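Local atomic coordinates of probable 3-hydroxyisobutyrate dehydrogenase (Pseudomonas aeruginosa, PDB entry 3OBB), a protein that catalyses the NAD-dependent oxidation of L-serine and methyl-L-serine, acting only weakly on beta-hydroxyisobutyrate, and works as a homotetramer built as a dimer of dimers. Residues G169-A172 with K173-N177; M246-D249 with L250-Q254. One frame throughout, in Å; residues are numbered along the deposited sequence.

Interaction 1. Residues G169-A172 with K173-N177; sequences GQVA and KVCNN
Val171 and Cys175 meet one helical turn apart: CG1 of Val171 lies 4.2 Å from SG of Cys175, and the backbone N of Cys175 bonds to O of Val171 at 3.0 Å. The methyl reaches that far because CG1 stands anti to the backbone N (chi1 179°). Three more bonds of the same i to i+4 kind flank this one, from Lys173 N to Gly169 O at 3.0 Å, Val174 N to Gln170 O and Asn176 N to Ala172 O. Val174 lays CG1 3.4 Å from O of Gln170. Farther along, ND2 of Asn176 reaches OD1 of Asn177 at 2.9 Å; ND2 lies in the carbonyl plane of Asn177, and OD1 lies close to the amide plane of Asn176. A second subunit grips Asn176 through its Ser212 and Gly213. Gln170 is pinned by Ser97 and Ile99, while the backbone N of Gln170 bonds to Asp120. The aliphatic part of Lys173 leaves the turn bent at chi2 and chi4, and NZ bonds to Val123 O and Thr98 OG1. This is the first part of the long helix 168-196, which carries the active-site lysine of this HIBADH-related dehydrogenase.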
ATOM      1  N   GLY A 169      16.087 -19.258  13.087  1.00 37.36           N
ATOM      2  CA  GLY A 169      16.705 -18.016  13.529  1.00 35.18           C
ATOM      3  C   GLY A 169      16.523 -16.982  12.437  1.00 33.88           C
ATOM      4  O   GLY A 169      16.150 -15.846  12.709  1.00 33.22           O
ATOM      5  N   GLN A 170      16.777 -17.363  11.184  1.00 34.20           N
ATOM      6  CA  GLN A 170      16.573 -16.407  10.086  1.00 33.01           C
ATOM      7  C   GLN A 170      15.126 -16.041   9.975  1.00 32.21           C
ATOM      8  O   GLN A 170      14.833 -14.916   9.629  1.00 33.42           O
ATOM      9  CB  GLN A 170      17.076 -16.928   8.738  1.00 32.79           C
ATOM     10  CG  GLN A 170      18.566 -17.298   8.698  1.00 34.83           C
ATOM     11  CD  GLN A 170      19.505 -16.137   9.007  1.00 35.11           C
ATOM     12  OE1 GLN A 170      19.125 -14.967   8.925  1.00 35.26           O
ATOM     13  NE2 GLN A 170      20.742 -16.462   9.343  1.00 32.90           N
ATOM     14  N   VAL A 171      14.202 -16.979  10.227  1.00 31.54           N
ATOM     15  CA  VAL A 171      12.786 -16.669  10.052  1.00 30.35           C
ATOM     16  C   VAL A 171      12.408 -15.609  11.085  1.00 31.01           C
ATOM     17  O   VAL A 171      11.769 -14.614  10.744  1.00 31.07           O
ATOM     18  CB  VAL A 171      11.837 -17.949  10.139  1.00 30.79           C
ATOM     19  CG1 VAL A 171      10.399 -17.562   9.989  1.00 27.30           C
ATOM     20  CG2 VAL A 171      12.191 -18.992   9.040  1.00 30.11           C
ATOM     21  N   ALA A 172      12.825 -15.814  12.347  1.00 31.94           N
ATOM     22  CA  ALA A 172      12.453 -14.905  13.432  1.00 31.72           C
ATOM     23  C   ALA A 172      13.020 -13.514  13.121  1.00 31.74           C
ATOM     24  O   ALA A 172      12.315 -12.499  13.280  1.00 32.03           O
ATOM     25  CB  ALA A 172      12.954 -15.459  14.811  1.00 31.82           C
ATOM     26  N   LYS A 173      14.258 -13.495  12.618  1.00 31.39           N
ATOM     27  CA  LYS A 173      15.004 -12.270  12.297  1.00 32.27           C
ATOM     28  C   LYS A 173      14.323 -11.436  11.215  1.00 31.61           C
ATOM     29  O   LYS A 173      14.184 -10.218  11.351  1.00 30.48           O
ATOM     30  CB  LYS A 173      16.459 -12.594  11.872  1.00 32.97           C
ATOM     31  CG  LYS A 173      17.302 -11.356  11.457  1.00 34.13           C
ATOM     32  CD  LYS A 173      17.447 -10.347  12.605  1.00 36.05           C
ATOM     33  CE  LYS A 173      18.115  -9.047  12.157  1.00 35.29           C
ATOM     34  NZ  LYS A 173      19.538  -9.235  11.699  1.00 39.33           N
ATOM     35  N   VAL A 174      13.930 -12.093  10.125  1.00 32.20           N
ATOM     36  CA  VAL A 174      13.284 -11.383   9.042  1.00 31.24           C
ATOM     37  C   VAL A 174      11.864 -10.934   9.396  1.00 29.54           C
ATOM     38  O   VAL A 174      11.417  -9.919   8.915  1.00 28.83           O
ATOM     39  CB  VAL A 174      13.351 -12.135   7.659  1.00 32.73           C
ATOM     40  CG1 VAL A 174      14.845 -12.489   7.280  1.00 33.29           C
ATOM     41  CG2 VAL A 174      12.371 -13.365   7.586  1.00 32.54           C
ATOM     42  N   CYS A 175      11.149 -11.691  10.218  1.00 29.48           N
ATOM     43  CA  CYS A 175       9.826 -11.249  10.698  1.00 27.63           C
ATOM     44  C   CYS A 175       9.977 -10.013  11.600  1.00 27.69           C
ATOM     45  O   CYS A 175       9.211  -9.037  11.482  1.00 26.65           O
ATOM     46  CB  CYS A 175       9.179 -12.377  11.494  1.00 28.30           C
ATOM     47  SG  CYS A 175       8.645 -13.784  10.413  1.00 31.63           S
ATOM     48  N   ASN A 176      10.961 -10.081  12.505  1.00 27.32           N
ATOM     49  CA  ASN A 176      11.210  -9.031  13.472  1.00 27.58           C
ATOM     50  C   ASN A 176      11.599  -7.754  12.763  1.00 27.81           C
ATOM     51  O   ASN A 176      11.054  -6.726  13.070  1.00 28.33           O
ATOM     52  CB  ASN A 176      12.323  -9.404  14.456  1.00 26.78           C
ATOM     53  CG  ASN A 176      12.648  -8.268  15.391  1.00 27.34           C
ATOM     54  OD1 ASN A 176      12.022  -8.130  16.436  1.00 27.87           O
ATOM     55  ND2 ASN A 176      13.603  -7.390  14.986  1.00 26.22           N
ATOM     56  N   ASN A 177      12.565  -7.823  11.837  1.00 28.22           N
ATOM     57  CA  ASN A 177      13.018  -6.617  11.146  1.00 27.92           C
ATOM     58  C   ASN A 177      12.003  -6.023  10.198  1.00 27.60           C
ATOM     59  O   ASN A 177      11.930  -4.790  10.067  1.00 27.32           O
ATOM     60  CB  ASN A 177      14.411  -6.778  10.516  1.00 28.06           C
ATOM     61  CG  ASN A 177      15.512  -6.542  11.547  1.00 29.84           C
ATOM     62  OD1 ASN A 177      15.289  -6.840  12.717  1.00 29.08           O
ATOM     63  ND2 ASN A 177      16.664  -5.945  11.144  1.00 26.42           N
TER

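Interaction 2. Residues M246-D249 with L250-Q254; sequences MAKD and LGLAQ
Selenomethionine Met246 and Leu250 make the close side of this helical turn. CG of Met246 comes within 3.8 Å of CD2 of Leu250, and its selenium sits 4.0 Å from the same methyl, the two side chains crossing at a slant. CD2 of Leu250 also settles 3.4 Å from the carbonyl O of Met246, the oxygen that accepts the hydrogen bond from the backbone N of Leu250. Neighbouring helices pack on the pair: Leu180 of helix 168-196 and Tyr274 of helix 265-279 touch Met246, and Ala181 and Leu271 touch Leu250.

The other side is looser. CD of Lys248 only just meets CD1 of Leu252, at 4.2 Å, and Lys248 and Gly251 are both partly exposed. Here the backbone is less regular as well: the N of Gly251 bonds to O of Ala247 at a bent 139°, and a weak second bond runs from it to O of Lys248 at 2.8 Å. That carbonyl also takes a hydrogen bond from the N of Leu252, nearly head-on.

Lys248 starts with CG anti to its N (chi1 173°) and then folds back at chi2 and chi3, which brings NZ over the carboxylate of its neighbour Asp249. The salt bridge from NZ of Lys248 to OD1 of Asp249 is short, 2.6 Å, and meets the oxygen from above the carboxylate plane rather than within it. The other oxygen, OD2, is held by Asn177, so both carboxylate oxygens have partners. The chemistry implies that Asp249, thus held, probably helps place the amino group of Lys248, which binds NAD(+).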
HETATM    1  N   MSE A 246      18.314  -2.088   5.977  1.00 32.96           N
HETATM    2  CA  MSE A 246      16.890  -2.310   6.188  1.00 32.52           C
HETATM    3  C   MSE A 246      16.190  -2.786   4.889  1.00 32.73           C
HETATM    4  O   MSE A 246      15.365  -3.697   4.937  1.00 32.77           O
HETATM    5  CB  MSE A 246      16.214  -1.052   6.740  1.00 32.60           C
HETATM    6  CG  MSE A 246      14.703  -1.219   6.937  1.00 34.87           C
HETATM    7 SE   MSE A 246      14.301  -2.794   8.062  0.90 44.71          SE
HETATM    8  CE  MSE A 246      14.344  -1.764   9.679  1.00 32.91           C
ATOM      9  N   ALA A 247      16.517  -2.181   3.738  1.00 33.40           N
ATOM     10  CA  ALA A 247      15.898  -2.575   2.448  1.00 34.12           C
ATOM     11  C   ALA A 247      16.263  -4.018   2.099  1.00 35.26           C
ATOM     12  O   ALA A 247      15.438  -4.767   1.578  1.00 36.57           O
ATOM     13  CB  ALA A 247      16.345  -1.648   1.318  1.00 34.16           C
ATOM     14  N   LYS A 248      17.504  -4.403   2.397  1.00 35.58           N
ATOM     15  CA  LYS A 248      17.970  -5.771   2.197  1.00 35.93           C
ATOM     16  C   LYS A 248      17.120  -6.736   3.034  1.00 34.92           C
ATOM     17  O   LYS A 248      16.555  -7.698   2.503  1.00 34.04           O
ATOM     18  CB  LYS A 248      19.450  -5.879   2.562  1.00 36.71           C
ATOM     19  CG  LYS A 248      20.044  -7.319   2.563  1.00 41.34           C
ATOM     20  CD  LYS A 248      20.291  -7.882   3.992  1.00 45.13           C
ATOM     21  CE  LYS A 248      21.290  -7.039   4.852  1.00 46.14           C
ATOM     22  NZ  LYS A 248      21.064  -7.171   6.361  1.00 44.36           N
ATOM     23  N   ASP A 249      17.048  -6.463   4.337  1.00 33.63           N
ATOM     24  CA  ASP A 249      16.296  -7.283   5.301  1.00 33.11           C
ATOM     25  C   ASP A 249      14.853  -7.445   4.883  1.00 32.28           C
ATOM     26  O   ASP A 249      14.294  -8.508   4.996  1.00 32.37           O
ATOM     27  CB  ASP A 249      16.364  -6.638   6.697  1.00 32.47           C
ATOM     28  CG  ASP A 249      17.719  -6.894   7.404  1.00 34.78           C
ATOM     29  OD1 ASP A 249      18.567  -7.626   6.825  1.00 37.12           O
ATOM     30  OD2 ASP A 249      17.948  -6.392   8.530  1.00 34.23           O
ATOM     31  N   LEU A 250      14.248  -6.366   4.416  1.00 31.73           N
ATOM     32  CA  LEU A 250      12.865  -6.400   3.940  1.00 31.69           C
ATOM     33  C   LEU A 250      12.811  -7.306   2.723  1.00 31.26           C
ATOM     34  O   LEU A 250      11.858  -8.027   2.527  1.00 31.29           O
ATOM     35  CB  LEU A 250      12.436  -4.980   3.564  1.00 30.23           C
ATOM     36  CG  LEU A 250      11.525  -4.079   4.404  1.00 32.16           C
ATOM     37  CD1 LEU A 250      10.773  -4.716   5.610  1.00 30.44           C
ATOM     38  CD2 LEU A 250      12.108  -2.727   4.685  1.00 28.53           C
ATOM     39  N   GLY A 251      13.857  -7.278   1.909  1.00 31.96           N
ATOM     40  CA  GLY A 251      13.904  -8.094   0.684  1.00 32.37           C
ATOM     41  C   GLY A 251      13.923  -9.584   1.007  1.00 33.09           C
ATOM     42  O   GLY A 251      13.209 -10.361   0.381  1.00 32.93           O
ATOM     43  N   LEU A 252      14.719  -9.968   2.000  1.00 33.30           N
ATOM     44  CA  LEU A 252      14.728 -11.342   2.522  1.00 34.85           C
ATOM     45  C   LEU A 252      13.365 -11.784   3.082  1.00 34.73           C
ATOM     46  O   LEU A 252      12.947 -12.951   2.911  1.00 34.93           O
ATOM     47  CB  LEU A 252      15.782 -11.505   3.614  1.00 34.12           C
ATOM     48  CG  LEU A 252      17.245 -11.250   3.256  1.00 36.96           C
ATOM     49  CD1 LEU A 252      18.160 -11.427   4.472  1.00 32.83           C
ATOM     50  CD2 LEU A 252      17.758 -12.092   2.061  1.00 35.18           C
ATOM     51  N   ALA A 253      12.693 -10.863   3.762  1.00 33.37           N
ATOM     52  CA  ALA A 253      11.366 -11.136   4.281  1.00 33.39           C
ATOM     53  C   ALA A 253      10.369 -11.449   3.128  1.00 34.77           C
ATOM     54  O   ALA A 253       9.563 -12.387   3.237  1.00 35.11           O
ATOM     55  CB  ALA A 253      10.887  -9.981   5.170  1.00 31.39           C
ATOM     56  N   GLN A 254      10.468 -10.715   2.013  1.00 34.88           N
ATOM     57  CA  GLN A 254       9.670 -11.017   0.816  1.00 36.21           C
ATOM     58  C   GLN A 254       9.913 -12.420   0.270  1.00 36.27           C
ATOM     59  O   GLN A 254       8.996 -13.063  -0.253  1.00 36.26           O
ATOM     60  CB  GLN A 254       9.977 -10.018  -0.305  1.00 36.68           C
ATOM     61  CG  GLN A 254       9.607  -8.633   0.025  1.00 39.15           C
ATOM     62  CD  GLN A 254       8.140  -8.516   0.337  1.00 42.97           C
ATOM     63  OE1 GLN A 254       7.778  -8.177   1.454  1.00 44.74           O
ATOM     64  NE2 GLN A 254       7.282  -8.845  -0.645  1.00 46.14           N
TER

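Interactions 1 and 2 lie on two helices, 168-196 and 243-260, with centres about 10 Å apart. Their direct polar tie is the hydrogen bond from Asn177 ND2 to Asp249 OD2, 2.9 Å. Beside it the helices pack through Val174 CG1 on Leu252 CB at 3.9 Å, and Met246 SE approaches Asn177 O at 3.7 Å. Interaction 1 contributes the active-site Lys173, interaction 2 the NAD(+)-binding Lys248; their side chains come within about 6 Å, and the side chain of Thr98, another NAD(+)-binding residue, is about 4 Å from that of Leu252. A bound EPE molecule, probably from the crystallisation liquor, lies about 3 Å from the side chains of both Lys173 and Asp249, in this shared pocket.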